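Local structure of FOKI restriction endonuclease (Planomicrobium okeanokoites, 2FOK) at residues Val24-Arg29 with Leu64-Lys69; Thr44-Ser49 with Ala82-Ile87; Ser458-Gly463 with Thr564-Arg569; Glu490-Arg495 with Asn502-Val507. The protein cleaves DNA as a type IIS restriction endonuclease, probably recognising its target through helix-turn-helix-related domains and cutting it with a separate metal-dependent PD-(D/E)XK-type cleavage domain. All coordinates share one frame; numbering follows the deposited sequence.

Overall arrangement
The four contacts fall into two groups. Interactions 1 and 2 lie in the first subdomain of the recognition domain, with centres about 17 Å apart. They touch each other: Ile87 packs on Val26 and on the Tyr66 ring, and Lys69 faces Asp85 in a long, weak ion pair. Interactions 3 and 4 belong to the cleavage domain. Their centres are about 21 Å apart and their nearest atoms about 7 Å, without touching, and interaction 4 is nested in the chain loop that interaction 3 closes. Between the groups the centres are 57 to 65 Å apart, in keeping with separate recognition and cleavage modules. Strand 463-469 starts at the end of 458-463 and leads toward helix 479-494.

Interaction 1 of 4, residues Val24-Arg29 with Leu64-Lys69; sequences VQVFDR and LIYTYK
Tyr66 turns the edge of its ring to the face of Phe27, a T-shaped (edge-to-face) pair in the first recognition subdomain, which belongs to the helix-turn-helix clan. The ring planes stand at 63° and the centroids 5.3 Å apart. The atom that meets the phenyl ring is Tyr66 CD2, 3.7 Å from Phe27 CE2. Tyr66 CG stands anti to the carbonyl carbon (chi1 -54°), which directs the ring toward Phe27 and Val26. Further along the same ring edge, Tyr66 OH donates to Val26 O at 3.0 Å; the C=O...donor angle is 157°. This bond fixes the hydroxyl end of the tyrosine while Val26 CG1 packs on its CE2 at 3.8 Å, the two side chains crossing at about a right angle. On the flank, Leu64 CD1 rests 3.8 Å from Arg29 CB, and the arginine's NH1 reaches on to His62 O.

The acceptor carbonyl is presented by a type I turn from Val24 to Phe27. On the other segment, Tyr66 is held by backbone bonding to Phe129 in strand 128-131, whose Ile131 also touches Phe27. A water completes the join, donating to Phe27 O at 3.0 Å and to Leu64 O at 2.7 Å.

Interaction 2 of 4, residues Thr44-Ser49 with Ala82-Ile87; sequences TLVKES and APCDAI
Pro83 meets Glu48 first: its ring carbon CG lies 3.9 Å from Glu48 OE2, at the end of a glutamate chain that runs extended beyond CG and crosses the proline obliquely. Next comes Cys84, which has the largest share of the buried surface. Its CB is 3.3 Å from Leu45 O and 3.7 Å from Val46 CG2, and its SG stands 4.0 Å from that same methyl. Val46 CG2, the branch that touches, lies anti to the carbonyl carbon and beside the backbone N (chi1 165° for CG1), at the point where the chain leaves helix 32-45; Tyr101 also touches both Leu45 and Cys84. Asp85 follows, its OD1 4.3 Å from Glu48 OE2, while its charge has a weak second partner in Lys69. No hydrogen bond spans the two segments. The end of helix 32-45 and this loop in the first recognition subdomain therefore meet by apolar packing around Cys84, beside two carboxylates that would be expected to repel each other mildly.

Interaction 3 of 4, residues Ser458-Gly463 with Thr564-Arg569; sequences SPIDYG and TLEEVR
The hydroxyl of Tyr462 donates to Leu565 O at 2.6 Å, lying in the carbonyl plane on a lone pair with a C=O...donor angle of 140°. Tyr438 OH grips it too, as a second hydrogen-bond partner. Above one face of the ring comes the aliphatic part of Arg569: its CG is 3.9 Å from the ring centroid and 26° off the normal, a CH-pi contact. With its CG anti to the backbone N (chi1 -160°), Arg569 runs over the tyrosine and bends at chi3. There Ile460 CD1 lies over one guanidinium face, 3.3 Å from Arg569 NH1. Glu566 OE1 lies at the guanidinium edge and accepts from NH1 at 3.1 Å; OE2 is 2.6 Å from NH1 in the same salt bridge, and Arg569 NE pairs with Glu514.

A phenylalanine in place of Tyr462 would probably cost Leu565 O its short bond from the phenol and Tyr438 its hydroxyl mate. A capping box of Thr564 and Glu567 starts helix 565-569. The loop before strand 463-469 in the cleavage domain is thus joined to this helix by a buried phenol hydrogen bond and by Arg569 packing on Tyr462 and Ile460, while Glu566 and Glu514 probably balance the arginine's charge.

Interaction 4 of 4, residues Glu490-Arg495 with Asn502-Val507; sequences EENQTR and NEWWKV
Trp505 lays its indole over the aliphatic chain of Arg495, whose CG is 3.5 Å from the centroid of the five-membered ring and 10° off its normal, a CH-pi contact. Glu491 O covers the same face further along, 3.6 Å from Trp505 CE3, and Glu503 CA lies against the opposite face. The arginine chain is extended from CG to NE, which brings NH2 to Asn492 OD1 at 2.9 Å, from above the amide carbonyl plane.

Trp504 NE1 donates to Glu491 OE1 at 3.0 Å, nearly straight (169°), with the acceptor in the indole plane. Asn500 shares this oxygen, while Arg447 forms a salt bridge with Glu491 OE2, so both oxygens of this buried carboxylate are met. Asn502 OD1 accepts from Trp504 N at 2.9 Å, an Asx turn. With the Trp505 indole cut back to a methyl, as in an alanine here, the methylenes of Arg495 would probably lose the surface they lie on.

Helix 479-494 ends here, Arg495 leaving it with positive phi, and the chain folds back through a 3-10 segment toward strand 515-521. The contact therefore lies within the beta-alpha-beta crossover joining parallel strands 463-469 and 515-521 in the PD-(D/E)XK-type cleavage domain.

Interaction 1 of 4, residues Val24-Arg29 with Leu64-Lys69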
loop_
_atom_site.group_PDB
_atom_site.type_symbol
_atom_site.label_atom_id
_atom_site.label_comp_id
_atom_site.label_asym_id
_atom_site.label_seq_id
_atom_site.Cartn_x
_atom_site.Cartn_y
_atom_site.Cartn_z
ATOM N N VAL A 24 4.458 -24.952 8.081
ATOM C CA VAL A 24 3.816 -25.872 7.152
ATOM C C VAL A 24 3.856 -27.323 7.640
ATOM O O VAL A 24 2.883 -28.056 7.519
ATOM C CB VAL A 24 4.505 -25.809 5.768
ATOM C CG1 VAL A 24 3.810 -26.752 4.790
ATOM C CG2 VAL A 24 4.492 -24.381 5.247
ATOM N N GLN A 25 4.996 -27.725 8.187
ATOM C CA GLN A 25 5.202 -29.081 8.686
ATOM C C GLN A 25 4.335 -29.420 9.884
ATOM O O GLN A 25 4.434 -30.512 10.441
ATOM C CB GLN A 25 6.671 -29.271 9.057
ATOM C CG GLN A 25 7.576 -29.180 7.861
ATOM C CD GLN A 25 9.034 -29.152 8.234
ATOM O OE1 GLN A 25 9.390 -28.680 9.306
ATOM N NE2 GLN A 25 9.889 -29.658 7.350
ATOM N N VAL A 26 3.478 -28.485 10.267
ATOM C CA VAL A 26 2.602 -28.659 11.418
ATOM C C VAL A 26 1.231 -29.157 10.965
ATOM O O VAL A 26 0.448 -29.681 11.758
ATOM C CB VAL A 26 2.504 -27.310 12.193
ATOM C CG1 VAL A 26 1.076 -27.013 12.612
ATOM C CG2 VAL A 26 3.445 -27.349 13.395
ATOM N N PHE A 27 0.948 -29.003 9.676
ATOM C CA PHE A 27 -0.322 -29.476 9.129
ATOM C C PHE A 27 -0.130 -30.887 8.557
ATOM O O PHE A 27 -1.075 -31.502 8.069
ATOM C CB PHE A 27 -0.809 -28.543 8.016
ATOM C CG PHE A 27 -1.071 -27.139 8.464
ATOM C CD1 PHE A 27 -0.015 -26.289 8.775
ATOM C CD2 PHE A 27 -2.366 -26.635 8.489
ATOM C CE1 PHE A 27 -0.238 -24.962 9.090
ATOM C CE2 PHE A 27 -2.605 -25.308 8.805
ATOM C CZ PHE A 27 -1.539 -24.466 9.103
ATOM N N ASP A 28 1.109 -31.374 8.613
ATOM C CA ASP A 28 1.482 -32.704 8.121
ATOM C C ASP A 28 1.648 -33.636 9.324
ATOM O O ASP A 28 2.595 -33.504 10.078
ATOM C CB ASP A 28 2.797 -32.608 7.335
ATOM C CG ASP A 28 3.368 -33.965 6.969
ATOM O OD1 ASP A 28 3.014 -34.963 7.623
ATOM O OD2 ASP A 28 4.179 -34.035 6.022
ATOM N N ARG A 29 0.728 -34.583 9.478
ATOM C CA ARG A 29 0.719 -35.521 10.600
ATOM C C ARG A 29 1.946 -36.406 10.775
ATOM O O ARG A 29 2.236 -36.852 11.887
ATOM C CB ARG A 29 -0.528 -36.408 10.524
ATOM C CG ARG A 29 -0.608 -37.276 9.271
ATOM C CD ARG A 29 -1.705 -38.344 9.404
ATOM N NE ARG A 29 -2.054 -38.961 8.123
ATOM C CZ ARG A 29 -3.239 -38.839 7.529
ATOM N NH1 ARG A 29 -4.203 -38.121 8.094
ATOM N NH2 ARG A 29 -3.466 -39.437 6.367
ATOM N N LEU A 64 -6.122 -33.598 10.007
ATOM C CA LEU A 64 -5.860 -32.308 10.613
ATOM C C LEU A 64 -6.434 -31.090 9.911
ATOM O O LEU A 64 -6.217 -30.863 8.717
ATOM C CB LEU A 64 -4.348 -32.130 10.787
ATOM C CG LEU A 64 -3.671 -33.113 11.748
ATOM C CD1 LEU A 64 -2.158 -33.130 11.492
ATOM C CD2 LEU A 64 -3.984 -32.710 13.180
ATOM N N ILE A 65 -7.167 -30.306 10.685
ATOM C CA ILE A 65 -7.763 -29.079 10.207
ATOM C C ILE A 65 -7.703 -28.153 11.418
ATOM O O ILE A 65 -8.019 -28.571 12.535
ATOM C CB ILE A 65 -9.225 -29.309 9.734
ATOM C CG1 ILE A 65 -9.907 -27.961 9.455
ATOM C CG2 ILE A 65 -9.997 -30.117 10.773
ATOM C CD1 ILE A 65 -10.887 -27.989 8.288
ATOM N N TYR A 66 -7.253 -26.919 11.211
ATOM C CA TYR A 66 -7.140 -25.953 12.305
ATOM C C TYR A 66 -7.898 -24.678 11.958
ATOM O O TYR A 66 -7.871 -24.233 10.815
ATOM C CB TYR A 66 -5.666 -25.590 12.572
ATOM C CG TYR A 66 -4.712 -26.752 12.817
ATOM C CD1 TYR A 66 -4.959 -27.699 13.814
ATOM C CD2 TYR A 66 -3.544 -26.884 12.072
ATOM C CE1 TYR A 66 -4.058 -28.751 14.061
ATOM C CE2 TYR A 66 -2.640 -27.929 12.311
ATOM C CZ TYR A 66 -2.905 -28.855 13.305
ATOM O OH TYR A 66 -2.018 -29.887 13.527
ATOM N N THR A 67 -8.574 -24.091 12.941
ATOM C CA THR A 67 -9.315 -22.853 12.714
ATOM C C THR A 67 -8.348 -21.700 12.877
ATOM O O THR A 67 -7.269 -21.857 13.452
ATOM C CB THR A 67 -10.454 -22.648 13.736
ATOM O OG1 THR A 67 -9.893 -22.428 15.032
ATOM C CG2 THR A 67 -11.372 -23.856 13.782
ATOM N N TYR A 68 -8.737 -20.536 12.379
ATOM C CA TYR A 68 -7.890 -19.357 12.474
ATOM C C TYR A 68 -7.416 -19.141 13.907
ATOM O O TYR A 68 -6.223 -18.980 14.154
ATOM C CB TYR A 68 -8.654 -18.120 11.999
ATOM C CG TYR A 68 -7.781 -17.086 11.327
ATOM C CD1 TYR A 68 -6.958 -16.241 12.080
ATOM C CD2 TYR A 68 -7.781 -16.948 9.939
ATOM C CE1 TYR A 68 -6.151 -15.279 11.461
ATOM C CE2 TYR A 68 -6.982 -15.994 9.309
ATOM C CZ TYR A 68 -6.170 -15.164 10.076
ATOM O OH TYR A 68 -5.381 -14.230 9.453
ATOM N N LYS A 69 -8.358 -19.155 14.848
ATOM C CA LYS A 69 -8.048 -18.953 16.256
ATOM C C LYS A 69 -7.016 -19.937 16.795
ATOM O O LYS A 69 -5.994 -19.535 17.347
ATOM C CB LYS A 69 -9.324 -19.033 17.092
ATOM C CG LYS A 69 -9.099 -18.699 18.551
ATOM C CD LYS A 69 -10.311 -18.075 19.195
ATOM C CE LYS A 69 -9.986 -17.612 20.613
ATOM N NZ LYS A 69 -8.524 -17.716 20.934
HETATM O O HOH W 1 -3.792 -30.439 7.507
#

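Interaction 2 of 4, residues Thr44-Ser49 with Ala82-Ile87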
loop_
_atom_site.group_PDB
_atom_site.type_symbol
_atom_site.label_atom_id
_atom_site.label_comp_id
_atom_site.label_asym_id
_atom_site.label_seq_id
_atom_site.Cartn_x
_atom_site.Cartn_y
_atom_site.Cartn_z
ATOM N N THR A 44 4.717 -27.278 27.192
ATOM C CA THR A 44 5.753 -26.512 27.876
ATOM C C THR A 44 5.499 -25.007 27.944
ATOM O O THR A 44 5.482 -24.424 29.028
ATOM C CB THR A 44 7.112 -26.724 27.205
ATOM O OG1 THR A 44 7.574 -28.039 27.502
ATOM C CG2 THR A 44 8.122 -25.717 27.708
ATOM N N LEU A 45 5.310 -24.377 26.791
ATOM C CA LEU A 45 5.091 -22.938 26.751
ATOM C C LEU A 45 3.643 -22.518 26.944
ATOM O O LEU A 45 3.364 -21.345 27.188
ATOM C CB LEU A 45 5.621 -22.376 25.437
ATOM C CG LEU A 45 7.038 -22.849 25.105
ATOM C CD1 LEU A 45 7.334 -22.563 23.647
ATOM C CD2 LEU A 45 8.043 -22.155 26.032
ATOM N N VAL A 46 2.723 -23.472 26.834
ATOM C CA VAL A 46 1.302 -23.174 27.005
ATOM C C VAL A 46 0.887 -23.586 28.415
ATOM O O VAL A 46 0.570 -24.745 28.669
ATOM C CB VAL A 46 0.431 -23.925 25.943
ATOM C CG1 VAL A 46 -1.037 -23.906 26.353
ATOM C CG2 VAL A 46 0.597 -23.272 24.572
ATOM N N LYS A 47 0.897 -22.623 29.329
ATOM C CA LYS A 47 0.551 -22.870 30.727
ATOM C C LYS A 47 -0.929 -23.140 30.999
ATOM O O LYS A 47 -1.274 -24.238 31.439
ATOM C CB LYS A 47 1.040 -21.701 31.583
ATOM C CG LYS A 47 2.436 -21.212 31.197
ATOM C CD LYS A 47 3.394 -22.379 30.970
ATOM C CE LYS A 47 4.649 -22.209 31.792
ATOM N NZ LYS A 47 5.067 -20.781 31.813
ATOM N N GLU A 48 -1.796 -22.156 30.752
ATOM C CA GLU A 48 -3.236 -22.339 30.976
ATOM C C GLU A 48 -3.655 -23.725 30.480
ATOM O O GLU A 48 -3.828 -23.942 29.282
ATOM C CB GLU A 48 -4.046 -21.271 30.237
ATOM C CG GLU A 48 -3.235 -20.087 29.703
ATOM C CD GLU A 48 -4.091 -19.115 28.895
ATOM O OE1 GLU A 48 -5.335 -19.270 28.919
ATOM O OE2 GLU A 48 -3.526 -18.206 28.239
ATOM N N SER A 49 -3.807 -24.657 31.418
ATOM C CA SER A 49 -4.171 -26.042 31.122
ATOM C C SER A 49 -5.278 -26.285 30.091
ATOM O O SER A 49 -5.094 -27.068 29.158
ATOM C CB SER A 49 -4.541 -26.759 32.422
ATOM O OG SER A 49 -5.743 -26.234 32.959
ATOM N N ALA A 82 2.276 -11.082 27.007
ATOM C CA ALA A 82 1.163 -12.035 26.717
ATOM C C ALA A 82 1.690 -13.461 26.734
ATOM O O ALA A 82 2.870 -13.699 26.489
ATOM C CB ALA A 82 0.536 -11.725 25.359
ATOM N N PRO A 83 0.821 -14.431 27.045
ATOM C CA PRO A 83 1.220 -15.838 27.090
ATOM C C PRO A 83 1.119 -16.511 25.721
ATOM O O PRO A 83 0.837 -15.849 24.719
ATOM C CB PRO A 83 0.254 -16.451 28.105
ATOM C CG PRO A 83 -0.856 -15.423 28.293
ATOM C CD PRO A 83 -0.594 -14.255 27.396
ATOM N N CYS A 84 1.374 -17.817 25.677
ATOM C CA CYS A 84 1.276 -18.570 24.432
ATOM C C CYS A 84 -0.207 -18.887 24.268
ATOM O O CYS A 84 -0.819 -19.484 25.147
ATOM C CB CYS A 84 2.092 -19.864 24.514
ATOM S SG CYS A 84 2.828 -20.432 22.952
ATOM N N ASP A 85 -0.779 -18.479 23.142
ATOM C CA ASP A 85 -2.197 -18.691 22.884
ATOM C C ASP A 85 -2.508 -19.673 21.747
ATOM O O ASP A 85 -3.680 -19.983 21.502
ATOM C CB ASP A 85 -2.856 -17.337 22.575
ATOM C CG ASP A 85 -4.324 -17.299 22.958
ATOM O OD1 ASP A 85 -4.620 -17.164 24.164
ATOM O OD2 ASP A 85 -5.186 -17.406 22.054
ATOM N N ALA A 86 -1.488 -20.184 21.059
ATOM C CA ALA A 86 -1.779 -21.075 19.945
ATOM C C ALA A 86 -0.632 -21.883 19.351
ATOM O O ALA A 86 0.516 -21.792 19.789
ATOM C CB ALA A 86 -2.446 -20.273 18.852
ATOM N N ILE A 87 -0.974 -22.664 18.325
ATOM C CA ILE A 87 -0.030 -23.522 17.611
ATOM C C ILE A 87 1.118 -22.769 16.942
ATOM O O ILE A 87 2.284 -23.000 17.260
ATOM C CB ILE A 87 -0.742 -24.357 16.523
ATOM C CG1 ILE A 87 -1.868 -25.182 17.150
ATOM C CG2 ILE A 87 0.262 -25.258 15.821
ATOM C CD1 ILE A 87 -2.748 -25.877 16.136
#

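Interaction 3 of 4, residues Ser458-Gly463 with Thr564-Arg569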
loop_
_atom_site.group_PDB
_atom_site.type_symbol
_atom_site.label_atom_id
_atom_site.label_comp_id
_atom_site.label_asym_id
_atom_site.label_seq_id
_atom_site.Cartn_x
_atom_site.Cartn_y
_atom_site.Cartn_z
ATOM N N SER A 458 3.353 34.531 -13.264
ATOM C CA SER A 458 1.987 34.984 -13.007
ATOM C C SER A 458 2.015 36.505 -12.859
ATOM O O SER A 458 3.084 37.080 -12.684
ATOM C CB SER A 458 1.458 34.350 -11.726
ATOM O OG SER A 458 0.569 33.298 -12.015
ATOM N N PRO A 459 0.844 37.172 -12.924
ATOM C CA PRO A 459 0.794 38.636 -12.791
ATOM C C PRO A 459 1.432 39.031 -11.465
ATOM O O PRO A 459 2.084 40.069 -11.331
ATOM C CB PRO A 459 -0.704 38.954 -12.825
ATOM C CG PRO A 459 -1.323 37.786 -13.482
ATOM C CD PRO A 459 -0.503 36.600 -13.101
ATOM N N ILE A 460 1.206 38.175 -10.481
ATOM C CA ILE A 460 1.773 38.342 -9.164
ATOM C C ILE A 460 2.283 36.952 -8.814
ATOM O O ILE A 460 1.500 36.005 -8.720
ATOM C CB ILE A 460 0.717 38.790 -8.143
ATOM C CG1 ILE A 460 -0.047 40.007 -8.682
ATOM C CG2 ILE A 460 1.397 39.149 -6.836
ATOM C CD1 ILE A 460 -0.774 40.814 -7.606
ATOM N N ASP A 461 3.600 36.817 -8.691
ATOM C CA ASP A 461 4.182 35.534 -8.339
ATOM C C ASP A 461 4.156 35.469 -6.813
ATOM O O ASP A 461 4.693 36.346 -6.131
ATOM C CB ASP A 461 5.615 35.424 -8.879
ATOM C CG ASP A 461 5.658 34.900 -10.305
ATOM O OD1 ASP A 461 4.717 34.186 -10.709
ATOM O OD2 ASP A 461 6.623 35.207 -11.033
ATOM N N TYR A 462 3.509 34.442 -6.279
ATOM C CA TYR A 462 3.388 34.317 -4.836
ATOM C C TYR A 462 3.865 32.974 -4.312
ATOM O O TYR A 462 4.064 32.023 -5.075
ATOM C CB TYR A 462 1.928 34.540 -4.433
ATOM C CG TYR A 462 0.972 33.533 -5.053
ATOM C CD1 TYR A 462 0.390 33.762 -6.310
ATOM C CD2 TYR A 462 0.649 32.355 -4.384
ATOM C CE1 TYR A 462 -0.490 32.838 -6.872
ATOM C CE2 TYR A 462 -0.228 31.424 -4.936
ATOM C CZ TYR A 462 -0.796 31.667 -6.171
ATOM O OH TYR A 462 -1.677 30.744 -6.688
ATOM N N GLY A 463 4.044 32.911 -2.994
ATOM C CA GLY A 463 4.484 31.682 -2.352
ATOM C C GLY A 463 3.415 31.159 -1.415
ATOM O O GLY A 463 2.559 31.916 -0.970
ATOM N N THR A 564 -7.192 29.659 -13.027
ATOM C CA THR A 564 -5.804 30.083 -13.107
ATOM C C THR A 564 -5.172 30.196 -11.724
ATOM O O THR A 564 -5.866 30.286 -10.707
ATOM C CB THR A 564 -5.671 31.431 -13.831
ATOM O OG1 THR A 564 -6.199 32.469 -13.000
ATOM C CG2 THR A 564 -6.430 31.404 -15.172
ATOM N N LEU A 565 -3.843 30.169 -11.697
ATOM C CA LEU A 565 -3.087 30.277 -10.449
ATOM C C LEU A 565 -3.258 31.680 -9.810
ATOM O O LEU A 565 -2.997 31.866 -8.617
ATOM C CB LEU A 565 -1.596 29.968 -10.717
ATOM C CG LEU A 565 -1.139 28.498 -10.849
ATOM C CD1 LEU A 565 0.340 28.391 -10.519
ATOM C CD2 LEU A 565 -1.935 27.584 -9.906
ATOM N N GLU A 566 -3.707 32.659 -10.599
ATOM C CA GLU A 566 -3.928 34.023 -10.091
ATOM C C GLU A 566 -5.321 34.089 -9.476
ATOM O O GLU A 566 -5.626 34.973 -8.671
ATOM C CB GLU A 566 -3.817 35.055 -11.221
ATOM C CG GLU A 566 -4.548 36.394 -10.964
ATOM C CD GLU A 566 -3.865 37.290 -9.933
ATOM O OE1 GLU A 566 -2.745 36.967 -9.483
ATOM O OE2 GLU A 566 -4.449 38.326 -9.569
ATOM N N GLU A 567 -6.166 33.144 -9.872
ATOM C CA GLU A 567 -7.514 33.073 -9.353
ATOM C C GLU A 567 -7.492 32.367 -8.009
ATOM O O GLU A 567 -8.334 32.626 -7.157
ATOM C CB GLU A 567 -8.407 32.352 -10.346
ATOM C CG GLU A 567 -8.595 33.155 -11.623
ATOM C CD GLU A 567 -9.660 32.587 -12.524
ATOM O OE1 GLU A 567 -9.526 31.422 -12.944
ATOM O OE2 GLU A 567 -10.633 33.309 -12.810
ATOM N N VAL A 568 -6.503 31.489 -7.827
ATOM C CA VAL A 568 -6.312 30.743 -6.580
ATOM C C VAL A 568 -5.819 31.748 -5.536
ATOM O O VAL A 568 -6.306 31.784 -4.406
ATOM C CB VAL A 568 -5.241 29.627 -6.752
ATOM C CG1 VAL A 568 -4.850 29.047 -5.394
ATOM C CG2 VAL A 568 -5.775 28.525 -7.647
ATOM N N ARG A 569 -4.845 32.561 -5.938
ATOM C CA ARG A 569 -4.267 33.600 -5.091
ATOM C C ARG A 569 -5.380 34.316 -4.343
ATOM O O ARG A 569 -5.347 34.423 -3.123
ATOM C CB ARG A 569 -3.509 34.610 -5.960
ATOM C CG ARG A 569 -2.485 35.464 -5.224
ATOM C CD ARG A 569 -2.193 36.765 -5.987
ATOM N NE ARG A 569 -2.794 37.920 -5.319
ATOM C CZ ARG A 569 -3.376 38.941 -5.940
ATOM N NH1 ARG A 569 -3.450 38.974 -7.261
ATOM N NH2 ARG A 569 -3.908 39.923 -5.234
#

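Interaction 4 of 4, residues Glu490-Arg495 with Asn502-Val507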
loop_
_atom_site.group_PDB
_atom_site.type_symbol
_atom_site.label_atom_id
_atom_site.label_comp_id
_atom_site.label_asym_id
_atom_site.label_seq_id
_atom_site.Cartn_x
_atom_site.Cartn_y
_atom_site.Cartn_z
ATOM N N GLU A 490 6.210 33.171 10.199
ATOM C CA GLU A 490 7.074 34.199 10.799
ATOM C C GLU A 490 8.555 33.958 10.571
ATOM O O GLU A 490 9.350 34.900 10.484
ATOM C CB GLU A 490 6.799 34.308 12.315
ATOM C CG GLU A 490 5.350 34.661 12.658
ATOM C CD GLU A 490 5.145 35.006 14.130
ATOM O OE1 GLU A 490 5.848 34.428 14.983
ATOM O OE2 GLU A 490 4.276 35.853 14.439
ATOM N N GLU A 491 8.925 32.687 10.486
ATOM C CA GLU A 491 10.305 32.299 10.251
ATOM C C GLU A 491 10.706 32.661 8.818
ATOM O O GLU A 491 11.886 32.849 8.520
ATOM C CB GLU A 491 10.456 30.799 10.468
ATOM C CG GLU A 491 10.808 30.400 11.882
ATOM C CD GLU A 491 10.954 28.910 12.001
ATOM O OE1 GLU A 491 10.860 28.232 10.949
ATOM O OE2 GLU A 491 11.161 28.412 13.131
ATOM N N ASN A 492 9.701 32.739 7.945
ATOM C CA ASN A 492 9.862 33.094 6.535
ATOM C C ASN A 492 9.847 34.618 6.440
ATOM O O ASN A 492 10.125 35.201 5.391
ATOM C CB ASN A 492 8.700 32.536 5.706
ATOM C CG ASN A 492 8.934 32.661 4.213
ATOM O OD1 ASN A 492 9.968 32.243 3.701
ATOM N ND2 ASN A 492 7.972 33.243 3.509
ATOM N N GLN A 493 9.478 35.256 7.539
ATOM C CA GLN A 493 9.465 36.702 7.587
ATOM C C GLN A 493 10.781 37.122 8.230
ATOM O O GLN A 493 11.534 37.886 7.643
ATOM C CB GLN A 493 8.295 37.219 8.422
ATOM C CG GLN A 493 6.984 37.343 7.653
ATOM C CD GLN A 493 5.811 37.575 8.569
ATOM O OE1 GLN A 493 5.956 37.561 9.793
ATOM N NE2 GLN A 493 4.637 37.787 7.992
ATOM N N THR A 494 11.062 36.594 9.423
ATOM C CA THR A 494 12.287 36.941 10.143
ATOM C C THR A 494 13.529 36.364 9.491
ATOM O O THR A 494 14.531 37.060 9.346
ATOM C CB THR A 494 12.232 36.477 11.618
ATOM O OG1 THR A 494 12.385 35.051 11.691
ATOM C CG2 THR A 494 10.898 36.879 12.246
ATOM N N ARG A 495 13.455 35.092 9.107
ATOM C CA ARG A 495 14.560 34.395 8.450
ATOM C C ARG A 495 15.908 34.461 9.177
ATOM O O ARG A 495 16.922 34.838 8.598
ATOM C CB ARG A 495 14.699 34.908 7.014
ATOM C CG ARG A 495 13.531 34.485 6.137
ATOM C CD ARG A 495 13.597 35.035 4.718
ATOM N NE ARG A 495 12.450 34.559 3.948
ATOM C CZ ARG A 495 12.339 34.627 2.628
ATOM N NH1 ARG A 495 13.311 35.157 1.905
ATOM N NH2 ARG A 495 11.253 34.162 2.028
ATOM N N ASN A 502 18.194 25.346 9.675
ATOM C CA ASN A 502 17.970 24.699 8.383
ATOM C C ASN A 502 17.490 25.640 7.283
ATOM O O ASN A 502 17.218 25.202 6.169
ATOM C CB ASN A 502 16.998 23.521 8.522
ATOM C CG ASN A 502 15.565 23.950 8.778
ATOM O OD1 ASN A 502 15.077 24.939 8.222
ATOM N ND2 ASN A 502 14.874 23.191 9.622
ATOM N N GLU A 503 17.385 26.929 7.599
ATOM C CA GLU A 503 16.960 27.940 6.630
ATOM C C GLU A 503 16.060 27.392 5.519
ATOM O O GLU A 503 16.322 27.608 4.337
ATOM C CB GLU A 503 18.197 28.598 6.000
ATOM C CG GLU A 503 19.102 29.303 7.012
ATOM C CD GLU A 503 20.520 29.523 6.495
ATOM O OE1 GLU A 503 21.245 28.528 6.298
ATOM O OE2 GLU A 503 20.914 30.692 6.288
ATOM N N TRP A 504 14.994 26.697 5.890
ATOM C CA TRP A 504 14.095 26.129 4.887
ATOM C C TRP A 504 13.545 27.152 3.888
ATOM O O TRP A 504 13.341 26.830 2.710
ATOM C CB TRP A 504 12.933 25.379 5.566
ATOM C CG TRP A 504 11.993 26.241 6.370
ATOM C CD1 TRP A 504 12.062 26.501 7.710
ATOM C CD2 TRP A 504 10.833 26.939 5.886
ATOM N NE1 TRP A 504 11.015 27.314 8.092
ATOM C CE2 TRP A 504 10.249 27.598 6.992
ATOM C CE3 TRP A 504 10.231 27.071 4.625
ATOM C CZ2 TRP A 504 9.087 28.379 6.873
ATOM C CZ3 TRP A 504 9.072 27.845 4.509
ATOM C CH2 TRP A 504 8.517 28.487 5.629
ATOM N N TRP A 505 13.322 28.381 4.348
ATOM C CA TRP A 505 12.770 29.442 3.502
ATOM C C TRP A 505 13.533 29.682 2.201
ATOM O O TRP A 505 13.012 30.330 1.290
ATOM C CB TRP A 505 12.676 30.755 4.289
ATOM C CG TRP A 505 13.951 31.134 4.977
ATOM C CD1 TRP A 505 14.973 31.859 4.451
ATOM C CD2 TRP A 505 14.358 30.776 6.306
ATOM N NE1 TRP A 505 15.994 31.978 5.359
ATOM C CE2 TRP A 505 15.645 31.322 6.508
ATOM C CE3 TRP A 505 13.761 30.046 7.344
ATOM C CZ2 TRP A 505 16.350 31.165 7.707
ATOM C CZ3 TRP A 505 14.464 29.889 8.537
ATOM C CH2 TRP A 505 15.743 30.446 8.707
ATOM N N LYS A 506 14.755 29.160 2.110
ATOM C CA LYS A 506 15.576 29.332 0.911
ATOM C C LYS A 506 14.941 28.672 -0.311
ATOM O O LYS A 506 15.294 28.955 -1.456
ATOM C CB LYS A 506 16.975 28.757 1.143
ATOM C CG LYS A 506 17.786 29.535 2.169
ATOM C CD LYS A 506 19.258 29.185 2.092
ATOM C CE LYS A 506 20.081 30.403 1.710
ATOM N NZ LYS A 506 19.743 31.595 2.545
ATOM N N VAL A 507 14.001 27.780 -0.058
ATOM C CA VAL A 507 13.311 27.098 -1.128
ATOM C C VAL A 507 12.718 28.140 -2.081
ATOM O O VAL A 507 12.702 27.954 -3.294
ATOM C CB VAL A 507 12.191 26.207 -0.540
ATOM C CG1 VAL A 507 11.066 27.083 0.015
ATOM C CG2 VAL A 507 11.674 25.248 -1.594
#